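Local coordinates for DNA damage response protein Rtt109, putative (Neosartorya fumigata, PDB 5ZB9) that probably acetylates lysine side chains of histones, histone H3 among them, with acetyl-CoA as donor, in DNA replication and the DNA damage response, at residues 434-439 and 443-448. Residues are numbered along the deposited sequence; the frame is centred on the assembly and turned at random. Where two conformers were deposited one is given.
Sequences QDFNTK and IASTKA
K439 O accepts the amide hydrogen of I443 in the first helical turn, with 3.0 Å between K439 O and I443 N and an N-H...O angle of 165°. This is the start of helix 439-457, and the contact is a helix-loop-helix connection: the linker that leaves helix 421-432 runs past the first turns of the next helix before entering it. T438 sits at the N-cap, its OG1 taking the amide of K441. At the other end of the linker Q434 comes closest to S445, their CA atoms 5.7 Å apart.

S445 is the buried hub. Its OG comes to a suspiciously short 2.5 Å from D435 O, a distance to be read with caution because D435 is modelled in two conformers. The hydroxyl has one proton for two possible acceptors, D435 O and, one turn back in the helix, K441 O. With chi1 at -66° the hydroxyl stands beside its own backbone N, swung back toward K441 O. Q434 closes over the same serine with its aliphatic part, CB lying 3.6 Å from S445 CB. A bend at chi2 then turns the Q434 amide back toward helix 421-432, where NE2 bonds to F430 O in the last turn.

The ring of F436 takes the other part of S445: the CB methylene sits over one face as a CH-pi contact, 4.0 Å from the ring centroid and 28° off the normal. T446 OG1 lies at the ring's edge, though its hydrogen bonds go to I72 N and A442 O. F148 meets the F436 ring edge-to-face, tying the linker to a neighbouring loop. On the more open side K439 and I443 run side by side, K439 CG 3.9 Å from I443 CD1.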
# COMPACT_ATOMS: atom_id res chain seq x y z
N GLN A 434 -20.84 -6.48 9.57
CA GLN A 434 -20.91 -7.03 10.92
C GLN A 434 -20.82 -5.94 11.97
O GLN A 434 -20.77 -4.76 11.65
CB GLN A 434 -19.80 -8.07 11.13
CG GLN A 434 -19.83 -9.19 10.11
CD GLN A 434 -21.16 -9.91 10.07
OE1 GLN A 434 -21.67 -10.34 11.10
NE2 GLN A 434 -21.73 -10.06 8.88
N ASP A 435 -20.78 -6.36 13.24
CA ASP A 435 -20.78 -5.41 14.34
C ASP A 435 -19.62 -5.66 15.29
O ASP A 435 -19.32 -6.80 15.64
CB ASP A 435 -22.11 -5.46 15.10
CG ASP A 435 -23.26 -4.81 14.33
OD1 ASP A 435 -22.99 -3.99 13.43
OD2 ASP A 435 -24.43 -5.13 14.62
N PHE A 436 -18.95 -4.59 15.69
CA PHE A 436 -17.77 -4.71 16.56
C PHE A 436 -17.82 -3.73 17.73
O PHE A 436 -16.79 -3.45 18.35
CB PHE A 436 -16.48 -4.51 15.74
CG PHE A 436 -16.28 -5.56 14.69
CD1 PHE A 436 -16.78 -5.39 13.41
CD2 PHE A 436 -15.61 -6.75 14.99
CE1 PHE A 436 -16.62 -6.36 12.44
CE2 PHE A 436 -15.45 -7.73 14.03
CZ PHE A 436 -15.95 -7.54 12.76
N ASN A 437 -19.02 -3.24 18.03
CA ASN A 437 -19.23 -2.29 19.12
C ASN A 437 -18.81 -2.78 20.50
O ASN A 437 -18.22 -2.03 21.27
CB ASN A 437 -20.69 -1.89 19.18
CG ASN A 437 -21.13 -1.15 17.94
OD1 ASN A 437 -21.66 -1.73 17.00
ND2 ASN A 437 -20.90 0.16 17.94
N THR A 438 -19.13 -4.03 20.81
CA THR A 438 -18.78 -4.59 22.11
C THR A 438 -17.97 -5.87 21.93
O THR A 438 -17.96 -6.47 20.85
CB THR A 438 -20.02 -4.91 22.96
OG1 THR A 438 -20.70 -6.05 22.41
CG2 THR A 438 -20.97 -3.72 22.98
N LYS A 439 -17.31 -6.30 23.00
CA LYS A 439 -16.53 -7.53 22.99
C LYS A 439 -17.36 -8.71 22.48
O LYS A 439 -16.94 -9.44 21.58
CB LYS A 439 -15.99 -7.84 24.38
CG LYS A 439 -15.29 -9.17 24.49
CD LYS A 439 -14.59 -9.34 25.82
CE LYS A 439 -15.59 -9.40 26.97
NZ LYS A 439 -14.90 -9.58 28.29
N ILE A 443 -16.73 -10.74 18.93
CA ILE A 443 -16.42 -12.16 18.97
C ILE A 443 -17.39 -12.94 18.09
O ILE A 443 -17.00 -13.89 17.41
CB ILE A 443 -16.46 -12.70 20.41
CG1 ILE A 443 -15.25 -12.20 21.18
CG2 ILE A 443 -16.48 -14.21 20.41
CD1 ILE A 443 -15.23 -12.61 22.64
N ALA A 444 -18.65 -12.53 18.09
CA ALA A 444 -19.67 -13.18 17.27
C ALA A 444 -19.45 -12.87 15.79
O ALA A 444 -19.61 -13.73 14.93
CB ALA A 444 -21.06 -12.74 17.70
N SER A 445 -19.08 -11.62 15.51
CA SER A 445 -18.83 -11.21 14.14
C SER A 445 -17.64 -11.97 13.55
O SER A 445 -17.66 -12.36 12.39
CB SER A 445 -18.58 -9.70 14.08
OG SER A 445 -19.75 -8.98 14.43
N THR A 446 -16.63 -12.19 14.39
CA THR A 446 -15.43 -12.91 13.99
C THR A 446 -15.73 -14.36 13.60
O THR A 446 -15.37 -14.80 12.50
CB THR A 446 -14.38 -12.91 15.12
OG1 THR A 446 -13.93 -11.57 15.35
CG2 THR A 446 -13.19 -13.76 14.76
N LYS A 447 -16.39 -15.10 14.49
CA LYS A 447 -16.82 -16.46 14.19
C LYS A 447 -17.65 -16.53 12.92
O LYS A 447 -17.50 -17.44 12.10
CB LYS A 447 -17.62 -17.04 15.36
CG LYS A 447 -18.23 -18.40 15.08
CD LYS A 447 -18.80 -19.00 16.34
CE LYS A 447 -19.38 -20.38 16.09
NZ LYS A 447 -19.79 -21.04 17.36
N ALA A 448 -18.52 -15.54 12.74
CA ALA A 448 -19.39 -15.50 11.58
C ALA A 448 -18.61 -15.30 10.29
O ALA A 448 -18.84 -16.00 9.30
CB ALA A 448 -20.44 -14.40 11.74